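Putative L-alanine-DL-glutamate epimerase (Burkholderia xenovorans, PDB 3GO2) probably acts as a magnesium-dependent racemase or epimerase of the mandelate racemase/muconate lactonizing enzyme family, its exact substrate being unsettled. Local coordinates at residues E66-E71 with G89-A94; K99-N104 with G376-E381; P317-G322 with M327-F332. All coordinates share one frame; numbering follows the deposited sequence.

Contact 1. Residues E66-E71 with G89-A94; sequences ERFFAE and GAIENA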
ATOM      1  N   GLU A  66      11.124 -13.935 -33.287  1.00 13.90           N
ATOM      2  CA  GLU A  66      10.193 -13.868 -32.163  1.00 15.72           C
ATOM      3  C   GLU A  66       9.293 -15.110 -32.108  1.00 14.60           C
ATOM      4  O   GLU A  66       8.864 -15.524 -31.025  1.00 15.20           O
ATOM      5  CB  GLU A  66       9.401 -12.575 -32.212  1.00 16.62           C
ATOM      6  CG  GLU A  66       8.594 -12.352 -31.020  1.00 21.58           C
ATOM      7  CD  GLU A  66       9.346 -11.865 -29.785  1.00 20.42           C
ATOM      8  OE1 GLU A  66      10.596 -11.965 -29.590  1.00 15.78           O
ATOM      9  OE2 GLU A  66       8.590 -11.409 -28.921  1.00 21.20           O
ATOM     10  N   ARG A  67       9.041 -15.734 -33.256  1.00 14.42           N
ATOM     11  CA  ARG A  67       8.368 -17.045 -33.250  1.00 14.41           C
ATOM     12  C   ARG A  67       9.207 -18.072 -32.482  1.00 14.25           C
ATOM     13  O   ARG A  67       8.687 -18.824 -31.631  1.00 13.83           O
ATOM     14  CB  ARG A  67       8.126 -17.551 -34.676  1.00 13.36           C
ATOM     15  CG  ARG A  67       7.325 -18.851 -34.758  1.00 17.07           C
ATOM     16  CD  ARG A  67       7.763 -19.679 -35.978  1.00 18.31           C
ATOM     17  NE  ARG A  67       9.153 -20.118 -35.855  1.00 19.18           N
ATOM     18  CZ  ARG A  67       9.595 -21.072 -35.041  1.00 19.86           C
ATOM     19  NH1 ARG A  67       8.757 -21.778 -34.273  1.00 20.27           N
ATOM     20  NH2 ARG A  67      10.886 -21.349 -34.995  1.00 21.35           N
ATOM     21  N   PHE A  68      10.495 -18.151 -32.803  1.00 14.34           N
ATOM     22  CA  PHE A  68      11.398 -19.072 -32.078  1.00 14.45           C
ATOM     23  C   PHE A  68      11.364 -18.764 -30.567  1.00 14.23           C
ATOM     24  O   PHE A  68      11.281 -19.667 -29.737  1.00 13.68           O
ATOM     25  CB  PHE A  68      12.842 -19.023 -32.588  1.00 15.95           C
ATOM     26  CG  PHE A  68      13.841 -19.581 -31.591  1.00 17.48           C
ATOM     27  CD1 PHE A  68      13.960 -20.934 -31.407  1.00 20.36           C
ATOM     28  CD2 PHE A  68      14.548 -18.733 -30.764  1.00 20.15           C
ATOM     29  CE1 PHE A  68      14.828 -21.461 -30.455  1.00 19.18           C
ATOM     30  CE2 PHE A  68      15.431 -19.246 -29.791  1.00 21.57           C
ATOM     31  CZ  PHE A  68      15.556 -20.618 -29.645  1.00 21.01           C
ATOM     32  N   PHE A  69      11.467 -17.491 -30.222  1.00 12.95           N
ATOM     33  CA  PHE A  69      11.478 -17.128 -28.817  1.00 13.05           C
ATOM     34  C   PHE A  69      10.192 -17.591 -28.134  1.00 12.95           C
ATOM     35  O   PHE A  69      10.219 -18.182 -27.044  1.00 12.83           O
ATOM     36  CB  PHE A  69      11.672 -15.619 -28.622  1.00 13.37           C
ATOM     37  CG  PHE A  69      11.682 -15.238 -27.176  1.00 13.34           C
ATOM     38  CD1 PHE A  69      12.838 -15.363 -26.418  1.00 13.53           C
ATOM     39  CD2 PHE A  69      10.531 -14.809 -26.567  1.00 13.87           C
ATOM     40  CE1 PHE A  69      12.815 -15.053 -25.065  1.00 13.54           C
ATOM     41  CE2 PHE A  69      10.504 -14.541 -25.215  1.00 13.96           C
ATOM     42  CZ  PHE A  69      11.652 -14.646 -24.473  1.00 13.93           C
ATOM     43  N   ALA A  70       9.047 -17.316 -28.771  1.00 13.68           N
ATOM     44  CA  ALA A  70       7.762 -17.643 -28.198  1.00 13.86           C
ATOM     45  C   ALA A  70       7.639 -19.145 -28.016  1.00 14.28           C
ATOM     46  O   ALA A  70       7.231 -19.603 -26.966  1.00 15.30           O
ATOM     47  CB  ALA A  70       6.594 -17.109 -29.078  1.00 14.09           C
ATOM     48  N   GLU A  71       8.098 -19.912 -28.999  1.00 14.04           N
ATOM     49  CA  GLU A  71       8.008 -21.377 -28.907  1.00 15.48           C
ATOM     50  C   GLU A  71       8.941 -21.915 -27.828  1.00 14.42           C
ATOM     51  O   GLU A  71       8.579 -22.803 -27.041  1.00 14.84           O
ATOM     52  CB  GLU A  71       8.353 -22.001 -30.250  1.00 15.92           C
ATOM     53  CG  GLU A  71       8.220 -23.532 -30.240  1.00 19.27           C
ATOM     54  CD  GLU A  71       8.539 -24.173 -31.587  1.00 25.14           C
ATOM     55  OE1 GLU A  71       9.405 -23.682 -32.311  1.00 27.83           O
ATOM     56  OE2 GLU A  71       7.930 -25.201 -31.897  1.00 31.89           O
ATOM     57  N   GLY A  89      18.624 -16.831 -25.299  1.00 12.55           N
ATOM     58  CA  GLY A  89      19.226 -15.535 -25.668  1.00 12.84           C
ATOM     59  C   GLY A  89      20.348 -15.676 -26.663  1.00 12.39           C
ATOM     60  O   GLY A  89      20.492 -14.884 -27.597  1.00 11.54           O
ATOM     61  N   ALA A  90      21.179 -16.692 -26.460  1.00 12.33           N
ATOM     62  CA  ALA A  90      22.301 -16.948 -27.370  1.00 12.55           C
ATOM     63  C   ALA A  90      21.812 -17.307 -28.776  1.00 12.87           C
ATOM     64  O   ALA A  90      22.378 -16.864 -29.819  1.00 13.01           O
ATOM     65  CB  ALA A  90      23.173 -18.066 -26.809  1.00 12.34           C
ATOM     66  N   ILE A  91      20.764 -18.123 -28.830  1.00 13.18           N
ATOM     67  CA  ILE A  91      20.185 -18.468 -30.128  1.00 13.20           C
ATOM     68  C   ILE A  91      19.553 -17.236 -30.778  1.00 13.26           C
ATOM     69  O   ILE A  91      19.723 -17.016 -31.964  1.00 13.25           O
ATOM     70  CB  ILE A  91      19.208 -19.625 -30.028  1.00 13.44           C
ATOM     71  CG1 ILE A  91      19.959 -20.886 -29.588  1.00 15.01           C
ATOM     72  CG2 ILE A  91      18.459 -19.826 -31.368  1.00 13.26           C
ATOM     73  CD1 ILE A  91      19.015 -22.111 -29.321  1.00 15.39           C
ATOM     74  N   GLU A  92      18.835 -16.437 -29.995  1.00 12.68           N
ATOM     75  CA  GLU A  92      18.260 -15.193 -30.484  1.00 12.48           C
ATOM     76  C   GLU A  92      19.312 -14.321 -31.122  1.00 11.99           C
ATOM     77  O   GLU A  92      19.102 -13.757 -32.193  1.00 11.64           O
ATOM     78  CB  GLU A  92      17.551 -14.442 -29.346  1.00 12.29           C
ATOM     79  CG  GLU A  92      17.033 -13.072 -29.799  1.00 13.13           C
ATOM     80  CD  GLU A  92      16.041 -12.483 -28.845  1.00 14.43           C
ATOM     81  OE1 GLU A  92      16.387 -11.503 -28.148  1.00 13.48           O
ATOM     82  OE2 GLU A  92      14.915 -12.998 -28.824  1.00 14.57           O
ATOM     83  N   ASN A  93      20.452 -14.194 -30.462  1.00 12.18           N
ATOM     84  CA  ASN A  93      21.473 -13.323 -30.956  1.00 11.96           C
ATOM     85  C   ASN A  93      22.101 -13.842 -32.253  1.00 12.32           C
ATOM     86  O   ASN A  93      22.474 -13.052 -33.095  1.00 13.18           O
ATOM     87  CB  ASN A  93      22.500 -13.016 -29.881  1.00 12.38           C
ATOM     88  CG  ASN A  93      21.979 -12.050 -28.874  1.00 12.54           C
ATOM     89  OD1 ASN A  93      21.069 -11.258 -29.178  1.00 13.84           O
ATOM     90  ND2 ASN A  93      22.578 -12.052 -27.680  1.00 13.60           N
ATOM     91  N   ALA A  94      22.144 -15.159 -32.440  1.00 13.01           N
ATOM     92  CA  ALA A  94      22.646 -15.726 -33.698  1.00 12.78           C
ATOM     93  C   ALA A  94      21.608 -15.548 -34.800  1.00 13.10           C
ATOM     94  O   ALA A  94      21.961 -15.256 -35.936  1.00 13.23           O
ATOM     95  CB  ALA A  94      23.019 -17.221 -33.519  1.00 13.20           C
TER
HETATM   96  O   HOH W   1      12.978 -12.605 -30.807  1.00 14.84           O
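Phe-68 and Ile-91 meet across an antiparallel helix pair in the N-terminal domain, the capping domain of this enolase-like fold: helices 65-76 and 82-103 run at 169° between their N-to-C directions, with segment axes 10.3 Å apart. At that separation the gap is spanned by side chains. Ile-91 lays its CG2 methyl over one face of the Phe-68 ring, 3.5 Å from CE2, while its CD1 reaches the rim at CZ, 3.8 Å away. The two side chains cross at about a right angle, and the ring is met by the CG2 branch with CB behind it. Ile-91 also touches Leu-53 and Leu-57 of helix 46-57, extending the apolar layer to a third helix.

At the neighbouring residues, Phe-69 and Glu-92, the contact turns polar. Glu-92 places CG opposite its backbone N (chi1 175°) and continues extended, which carries the carboxylate beside the Phe-69 ring; OE2 lies 4.0 Å from Phe-69 CD1, with ring and carboxylate planes 48° apart. Gln-300 NE2 of helix 298-310 donates to both Glu-92 OE2 and Glu-66 OE1, joining the pair to the barrel domain. Those two oxygens sit 4.5 Å apart, a repulsion that Gln-300 and a water probably temper; the water lies 2.8 Å from both Glu-66 OE1 and Glu-92 OE2, placed to donate to either.

Contact 2. Residues K99-N104 with G376-E381; sequences KAKTLN and GTDPVE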
ATOM      1  N   LYS A  99      19.734 -12.777 -39.725  1.00 14.15           N
ATOM      2  CA  LYS A  99      18.709 -11.964 -40.340  1.00 14.36           C
ATOM      3  C   LYS A  99      19.274 -10.660 -40.889  1.00 14.00           C
ATOM      4  O   LYS A  99      18.977 -10.287 -42.027  1.00 14.46           O
ATOM      5  CB  LYS A  99      17.595 -11.676 -39.352  1.00 14.32           C
ATOM      6  CG  LYS A  99      16.446 -10.875 -39.954  1.00 13.75           C
ATOM      7  CD  LYS A  99      15.225 -10.854 -39.037  1.00 13.03           C
ATOM      8  CE  LYS A  99      14.005 -10.250 -39.695  1.00 12.76           C
ATOM      9  NZ  LYS A  99      12.696 -10.368 -38.938  1.00 13.68           N
ATOM     10  N   ALA A 100      20.076  -9.970 -40.089  1.00 13.55           N
ATOM     11  CA  ALA A 100      20.697  -8.743 -40.535  1.00 14.30           C
ATOM     12  C   ALA A 100      21.604  -9.003 -41.744  1.00 13.82           C
ATOM     13  O   ALA A 100      21.563  -8.257 -42.707  1.00 14.39           O
ATOM     14  CB  ALA A 100      21.496  -8.084 -39.399  1.00 14.06           C
ATOM     15  N   LYS A 101      22.393 -10.072 -41.707  1.00 13.73           N
ATOM     16  CA  LYS A 101      23.250 -10.412 -42.863  1.00 13.83           C
ATOM     17  C   LYS A 101      22.408 -10.715 -44.104  1.00 15.00           C
ATOM     18  O   LYS A 101      22.772 -10.334 -45.255  1.00 15.51           O
ATOM     19  CB  LYS A 101      24.180 -11.575 -42.504  1.00 13.61           C
ATOM     20  CG  LYS A 101      25.365 -11.126 -41.637  1.00 13.80           C
ATOM     21  CD  LYS A 101      26.049 -12.319 -40.975  1.00 13.49           C
ATOM     22  CE  LYS A 101      27.300 -11.908 -40.292  1.00 14.42           C
ATOM     23  NZ  LYS A 101      27.928 -13.037 -39.504  1.00 14.54           N
ATOM     24  N   THR A 102      21.291 -11.398 -43.905  1.00 14.68           N
ATOM     25  CA  THR A 102      20.394 -11.734 -45.034  1.00 15.42           C
ATOM     26  C   THR A 102      19.881 -10.460 -45.688  1.00 16.00           C
ATOM     27  O   THR A 102      19.771 -10.385 -46.940  1.00 16.12           O
ATOM     28  CB  THR A 102      19.220 -12.622 -44.578  1.00 16.01           C
ATOM     29  OG1 THR A 102      19.720 -13.877 -44.101  1.00 15.88           O
ATOM     30  CG2 THR A 102      18.256 -12.887 -45.697  1.00 16.47           C
ATOM     31  N   LEU A 103      19.578  -9.454 -44.872  1.00 15.34           N
ATOM     32  CA  LEU A 103      19.096  -8.141 -45.368  1.00 16.70           C
ATOM     33  C   LEU A 103      20.194  -7.112 -45.650  1.00 16.60           C
ATOM     34  O   LEU A 103      19.902  -5.980 -46.097  1.00 16.49           O
ATOM     35  CB  LEU A 103      18.065  -7.571 -44.384  1.00 16.04           C
ATOM     36  CG  LEU A 103      16.821  -8.407 -44.136  1.00 16.66           C
ATOM     37  CD1 LEU A 103      15.974  -7.790 -43.007  1.00 16.45           C
ATOM     38  CD2 LEU A 103      16.002  -8.545 -45.453  1.00 20.17           C
ATOM     39  N   ASN A 104      21.453  -7.523 -45.449  1.00 16.49           N
ATOM     40  CA  ASN A 104      22.633  -6.717 -45.744  1.00 16.72           C
ATOM     41  C   ASN A 104      22.692  -5.428 -44.954  1.00 15.94           C
ATOM     42  O   ASN A 104      22.972  -4.340 -45.498  1.00 16.09           O
ATOM     43  CB  ASN A 104      22.722  -6.414 -47.244  1.00 17.39           C
ATOM     44  CG  ASN A 104      24.110  -6.021 -47.675  1.00 19.58           C
ATOM     45  OD1 ASN A 104      25.106  -6.583 -47.207  1.00 23.39           O
ATOM     46  ND2 ASN A 104      24.188  -5.059 -48.591  1.00 22.67           N
ATOM     47  N   GLY A 376      29.070  -7.070 -36.545  1.00 14.82           N
ATOM     48  CA  GLY A 376      30.288  -6.290 -36.799  1.00 15.03           C
ATOM     49  C   GLY A 376      31.592  -7.060 -36.664  1.00 15.28           C
ATOM     50  O   GLY A 376      32.672  -6.522 -36.917  1.00 16.68           O
ATOM     51  N   THR A 377      31.513  -8.318 -36.223  1.00 15.55           N
ATOM     52  CA  THR A 377      32.694  -9.188 -36.179  1.00 15.24           C
ATOM     53  C   THR A 377      32.227 -10.636 -36.203  1.00 15.36           C
ATOM     54  O   THR A 377      31.112 -10.932 -35.782  1.00 16.45           O
ATOM     55  CB  THR A 377      33.556  -8.868 -34.947  1.00 15.17           C
ATOM     56  OG1 THR A 377      34.863  -9.436 -35.086  1.00 16.27           O
ATOM     57  CG2 THR A 377      32.916  -9.427 -33.653  1.00 14.23           C
ATOM     58  N   ASP A 378      33.061 -11.529 -36.738  1.00 15.27           N
ATOM     59  CA  ASP A 378      32.782 -12.956 -36.807  1.00 15.98           C
ATOM     60  C   ASP A 378      33.897 -13.705 -36.096  1.00 15.97           C
ATOM     61  O   ASP A 378      35.073 -13.379 -36.257  1.00 16.18           O
ATOM     62  CB  ASP A 378      32.761 -13.430 -38.261  1.00 15.96           C
ATOM     63  CG  ASP A 378      31.606 -12.860 -39.050  1.00 17.93           C
ATOM     64  OD1 ASP A 378      30.475 -12.775 -38.495  1.00 16.12           O
ATOM     65  OD2 ASP A 378      31.826 -12.522 -40.243  1.00 21.04           O
ATOM     66  N   PRO A 379      33.550 -14.698 -35.282  1.00 15.72           N
ATOM     67  CA  PRO A 379      34.564 -15.640 -34.822  1.00 16.18           C
ATOM     68  C   PRO A 379      35.202 -16.339 -36.011  1.00 16.02           C
ATOM     69  O   PRO A 379      34.558 -16.527 -37.043  1.00 16.83           O
ATOM     70  CB  PRO A 379      33.772 -16.636 -33.951  1.00 15.80           C
ATOM     71  CG  PRO A 379      32.517 -15.895 -33.607  1.00 15.14           C
ATOM     72  CD  PRO A 379      32.209 -15.041 -34.775  1.00 16.26           C
ATOM     73  N   VAL A 380      36.466 -16.701 -35.851  1.00 16.27           N
ATOM     74  CA  VAL A 380      37.246 -17.371 -36.899  1.00 16.68           C
ATOM     75  C   VAL A 380      37.453 -18.833 -36.510  1.00 16.78           C
ATOM     76  O   VAL A 380      38.126 -19.131 -35.528  1.00 18.04           O
ATOM     77  CB  VAL A 380      38.582 -16.663 -37.120  1.00 17.42           C
ATOM     78  CG1 VAL A 380      39.427 -17.390 -38.222  1.00 16.67           C
ATOM     79  CG2 VAL A 380      38.330 -15.166 -37.497  1.00 19.12           C
ATOM     80  N   GLU A 381      36.844 -19.746 -37.267  1.00 18.06           N
ATOM     81  CA  GLU A 381      36.843 -21.150 -36.879  1.00 18.31           C
ATOM     82  C   GLU A 381      38.219 -21.780 -36.724  1.00 18.06           C
ATOM     83  O   GLU A 381      38.437 -22.526 -35.774  1.00 17.79           O
ATOM     84  CB  GLU A 381      35.932 -21.963 -37.801  1.00 19.22           C
ATOM     85  CG  GLU A 381      34.512 -21.609 -37.466  1.00 20.51           C
ATOM     86  CD  GLU A 381      33.548 -21.852 -38.558  1.00 24.52           C
ATOM     87  OE1 GLU A 381      32.831 -22.864 -38.408  1.00 25.65           O
ATOM     88  OE2 GLU A 381      33.472 -21.012 -39.512  1.00 25.65           O
TER
HETATM   89  O   HOH W   2      28.616 -10.778 -36.958  1.00 17.35           O
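This is a single salt bridge near the surface, tying helix 82-103 of the N-terminal domain to the loop that follows strand 366-368 and leads into helix 381-386. The evidence for a point contact is direct: the segments bury just 64 Å² together, and their nearest CA atoms, those of Lys-101 and Gly-376, are 10.2 Å apart. A long side chain has to bridge that gap. Lys-101 does so by running extended beyond CG, and Asp-378 comes from the opposite direction to meet it.

Lys-101 NZ donates to Asp-378 OD1 at 2.8 Å, on the syn side of the carboxylate and 24° out of its plane. The other oxygen, Asp-378 OD2, stays 4.0 Å from Lys-101 NZ, which makes the bridge one-sided and not bidentate. A water 2.8 Å from Thr-377 O also lies at weak-bond distance, 3.5 Å, from Lys-101 NZ. Both side chains of the salt bridge also touch Trp-34 of strand 32-37.

Lys-101 NZ also forms a salt bridge with Asp-97 OD2, one helical turn back, and donates to Val-32 O. With two carboxylates and a carbonyl around it, the ammonium probably remains charged, and it gathers helix, strand and loop at one atom.

Contact 3. Residues P317-G322 with M327-F332; sequences PHNFYG and MINANF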
ATOM      1  N   PRO A 317      24.632  -1.872 -20.821  1.00 13.37           N
ATOM      2  CA  PRO A 317      24.909  -3.294 -21.074  1.00 14.16           C
ATOM      3  C   PRO A 317      25.958  -3.896 -20.166  1.00 13.86           C
ATOM      4  O   PRO A 317      26.895  -3.203 -19.728  1.00 14.21           O
ATOM      5  CB  PRO A 317      25.453  -3.309 -22.510  1.00 14.36           C
ATOM      6  CG  PRO A 317      25.324  -1.987 -23.011  1.00 16.42           C
ATOM      7  CD  PRO A 317      24.942  -1.025 -21.979  1.00 14.27           C
ATOM      8  N   HIS A 318      25.773  -5.186 -19.866  1.00 13.43           N
ATOM      9  CA  HIS A 318      26.761  -5.998 -19.186  1.00 13.68           C
ATOM     10  C   HIS A 318      27.661  -6.591 -20.274  1.00 13.72           C
ATOM     11  O   HIS A 318      27.211  -7.336 -21.155  1.00 14.47           O
ATOM     12  CB  HIS A 318      26.052  -7.088 -18.411  1.00 13.72           C
ATOM     13  CG  HIS A 318      26.931  -7.853 -17.492  1.00 13.93           C
ATOM     14  ND1 HIS A 318      26.606  -9.117 -17.058  1.00 15.82           N
ATOM     15  CD2 HIS A 318      28.087  -7.518 -16.862  1.00 14.78           C
ATOM     16  CE1 HIS A 318      27.517  -9.528 -16.199  1.00 16.99           C
ATOM     17  NE2 HIS A 318      28.437  -8.589 -16.074  1.00 16.56           N
ATOM     18  N   ASN A 319      28.940  -6.250 -20.232  1.00 14.32           N
ATOM     19  CA  ASN A 319      29.826  -6.603 -21.327  1.00 13.95           C
ATOM     20  C   ASN A 319      31.229  -6.827 -20.821  1.00 14.94           C
ATOM     21  O   ASN A 319      31.954  -5.866 -20.600  1.00 14.30           O
ATOM     22  CB  ASN A 319      29.819  -5.475 -22.358  1.00 14.31           C
ATOM     23  CG  ASN A 319      30.634  -5.804 -23.579  1.00 14.67           C
ATOM     24  OD1 ASN A 319      30.440  -6.846 -24.185  1.00 16.51           O
ATOM     25  ND2 ASN A 319      31.566  -4.928 -23.932  1.00 13.33           N
ATOM     26  N   PHE A 320      31.598  -8.090 -20.636  1.00 15.38           N
ATOM     27  CA  PHE A 320      32.901  -8.432 -20.062  1.00 15.81           C
ATOM     28  C   PHE A 320      33.454  -9.753 -20.621  1.00 15.65           C
ATOM     29  O   PHE A 320      34.160 -10.507 -19.946  1.00 15.72           O
ATOM     30  CB  PHE A 320      32.840  -8.396 -18.525  1.00 16.35           C
ATOM     31  CG  PHE A 320      32.171  -9.575 -17.892  1.00 17.36           C
ATOM     32  CD1 PHE A 320      32.915 -10.480 -17.117  1.00 19.80           C
ATOM     33  CD2 PHE A 320      30.814  -9.803 -18.055  1.00 19.23           C
ATOM     34  CE1 PHE A 320      32.285 -11.573 -16.521  1.00 21.26           C
ATOM     35  CE2 PHE A 320      30.206 -10.903 -17.467  1.00 21.30           C
ATOM     36  CZ  PHE A 320      30.933 -11.779 -16.722  1.00 21.63           C
ATOM     37  N   TYR A 321      33.148  -9.997 -21.888  1.00 15.83           N
ATOM     38  CA  TYR A 321      33.480 -11.241 -22.544  1.00 16.28           C
ATOM     39  C   TYR A 321      34.393 -10.912 -23.737  1.00 16.19           C
ATOM     40  O   TYR A 321      35.233 -10.004 -23.659  1.00 15.77           O
ATOM     41  CB  TYR A 321      32.181 -11.898 -23.009  1.00 17.27           C
ATOM     42  CG  TYR A 321      31.021 -11.903 -22.007  1.00 20.54           C
ATOM     43  CD1 TYR A 321      30.933 -12.900 -21.039  1.00 22.82           C
ATOM     44  CD2 TYR A 321      29.988 -10.936 -22.078  1.00 22.73           C
ATOM     45  CE1 TYR A 321      29.833 -12.953 -20.117  1.00 23.41           C
ATOM     46  CE2 TYR A 321      28.886 -10.948 -21.158  1.00 23.12           C
ATOM     47  CZ  TYR A 321      28.822 -11.976 -20.188  1.00 24.88           C
ATOM     48  OH  TYR A 321      27.759 -12.056 -19.288  1.00 22.37           O
ATOM     49  N   GLY A 322      34.222 -11.619 -24.852  1.00 16.29           N
ATOM     50  CA  GLY A 322      35.069 -11.414 -26.022  1.00 15.49           C
ATOM     51  C   GLY A 322      34.588 -10.312 -26.946  1.00 15.56           C
ATOM     52  O   GLY A 322      33.578  -9.638 -26.689  1.00 14.63           O
ATOM     53  N   MET A 327      30.596  -6.315 -29.725  1.00 14.48           N
ATOM     54  CA  MET A 327      29.900  -5.850 -30.933  1.00 14.85           C
ATOM     55  C   MET A 327      28.378  -6.078 -30.806  1.00 14.42           C
ATOM     56  O   MET A 327      27.594  -5.258 -31.250  1.00 14.46           O
ATOM     57  CB  MET A 327      30.495  -6.489 -32.180  1.00 14.60           C
ATOM     58  CG  MET A 327      31.934  -6.131 -32.409  1.00 15.54           C
ATOM     59  SD  MET A 327      32.296  -4.334 -32.515  1.00  9.09           S
ATOM     60  CE  MET A 327      33.590  -4.368 -33.824  1.00 17.95           C
ATOM     61  N   ILE A 328      27.966  -7.148 -30.146  1.00 13.92           N
ATOM     62  CA  ILE A 328      26.534  -7.362 -29.895  1.00 13.11           C
ATOM     63  C   ILE A 328      25.973  -6.183 -29.102  1.00 13.42           C
ATOM     64  O   ILE A 328      24.966  -5.552 -29.478  1.00 13.00           O
ATOM     65  CB  ILE A 328      26.315  -8.707 -29.157  1.00 12.82           C
ATOM     66  CG1 ILE A 328      26.604  -9.854 -30.111  1.00 13.33           C
ATOM     67  CG2 ILE A 328      24.866  -8.880 -28.644  1.00 13.46           C
ATOM     68  CD1 ILE A 328      26.679 -11.222 -29.425  1.00 12.37           C
ATOM     69  N   ASN A 329      26.663  -5.885 -28.010  1.00 13.22           N
ATOM     70  CA  ASN A 329      26.279  -4.797 -27.119  1.00 13.12           C
ATOM     71  C   ASN A 329      26.376  -3.430 -27.785  1.00 14.23           C
ATOM     72  O   ASN A 329      25.564  -2.537 -27.504  1.00 13.51           O
ATOM     73  CB  ASN A 329      27.104  -4.871 -25.845  1.00 13.23           C
ATOM     74  CG  ASN A 329      26.602  -5.929 -24.894  1.00 13.14           C
ATOM     75  OD1 ASN A 329      25.410  -5.952 -24.559  1.00 15.11           O
ATOM     76  ND2 ASN A 329      27.482  -6.830 -24.474  1.00 14.74           N
ATOM     77  N   ALA A 330      27.353  -3.244 -28.679  1.00 14.25           N
ATOM     78  CA  ALA A 330      27.454  -1.980 -29.421  1.00 14.24           C
ATOM     79  C   ALA A 330      26.203  -1.707 -30.242  1.00 13.58           C
ATOM     80  O   ALA A 330      25.755  -0.558 -30.354  1.00 13.97           O
ATOM     81  CB  ALA A 330      28.669  -1.975 -30.328  1.00 14.34           C
ATOM     82  N   ASN A 331      25.628  -2.749 -30.836  1.00 13.58           N
ATOM     83  CA  ASN A 331      24.438  -2.563 -31.629  1.00 13.92           C
ATOM     84  C   ASN A 331      23.200  -2.224 -30.784  1.00 14.03           C
ATOM     85  O   ASN A 331      22.390  -1.388 -31.165  1.00 14.09           O
ATOM     86  CB  ASN A 331      24.185  -3.776 -32.536  1.00 13.60           C
ATOM     87  CG  ASN A 331      25.099  -3.780 -33.748  1.00 14.01           C
ATOM     88  OD1 ASN A 331      24.738  -3.242 -34.796  1.00 15.47           O
ATOM     89  ND2 ASN A 331      26.291  -4.367 -33.618  1.00 13.26           N
ATOM     90  N   PHE A 332      23.064  -2.893 -29.635  1.00 13.67           N
ATOM     91  CA  PHE A 332      22.051  -2.542 -28.645  1.00 13.33           C
ATOM     92  C   PHE A 332      22.219  -1.093 -28.198  1.00 13.85           C
ATOM     93  O   PHE A 332      21.253  -0.310 -28.177  1.00 14.92           O
ATOM     94  CB  PHE A 332      22.205  -3.480 -27.458  1.00 13.35           C
ATOM     95  CG  PHE A 332      21.378  -3.117 -26.261  1.00 12.28           C
ATOM     96  CD1 PHE A 332      20.030  -3.446 -26.186  1.00 13.33           C
ATOM     97  CD2 PHE A 332      21.962  -2.489 -25.178  1.00 15.38           C
ATOM     98  CE1 PHE A 332      19.280  -3.120 -25.024  1.00 13.17           C
ATOM     99  CE2 PHE A 332      21.220  -2.171 -24.045  1.00 16.11           C
ATOM    100  CZ  PHE A 332      19.892  -2.506 -23.969  1.00 14.79           C
TER
HETATM  101  O   HOH W   3      24.942  -7.276 -22.370  1.00 18.71           O
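Asn-329 lays its amide against Pro-317, with OD1 3.3 Å from the CB of that proline, and reaches the chain that leaves strand 314-317 of the barrel domain. The arrangement is the turn from this strand into helix 323-335 of the enolase C-terminal domain, where the helix folds back on the loop before it. Asn-329 has the most surface covered here. Its CG stands opposite the carbonyl carbon (chi1 -78°), pointing the amide at the loop.

The ND2 of Asn-329 donates to Asn-319 OD1 at 3.0 Å. The bond is bent, 146° at the hydrogen, and the donor rises above the carbonyl plane of Asn-319. The two side chains slide past each other in opposite directions, with their amide planes 71° apart. Asn-319 ND2 is held in turn by Thr-326 OG1, which is consistent with OD1, not ND2, facing Asn-329. The amide oxygen OD1 of Asn-329 is hydrogen-bonded to Thr-293 OG1, and a water lies 2.6 Å from both Asn-329 OD1 and His-318 O. One turn on along the helix, the edge of the Phe-332 ring meets Pro-317 CG, 4.0 Å from its CD2.

His-318 turns away from the helix; its ND1 bonds to Asp-292 OD1, and its side chain lies about 4 Å from a bound magnesium ion. Both polar atoms of the buried Asn-329 amide are therefore engaged: the helix is bonded directly to Asn-319, the residue after His-318, and shares a water with the carbonyl of His-318 beside the metal site.

Contacts 1 and 2 share helix 82-103, their centres 16 Å apart on the same side of the chain's centre, and both adjoin the second subunit. Contact 3 lies deeper, about 7 Å from that centre, and falls within the span of sequence that contact 2 closes. It touches both others: Ile-328 CG2 is 4.0 Å from Asn-93 ND2 of contact 1, and Met-327 CG is 3.7 Å from Thr-377 CG2 of contact 2. Helix 323-335 thus packs against parts of both. The contacts differ in their distance from metal: the side chain of His-318 in contact 3 is about 4 Å from a bound magnesium ion, that of Phe-69 in contact 1 about 14 Å from one, and contact 2 lies away from the known sites.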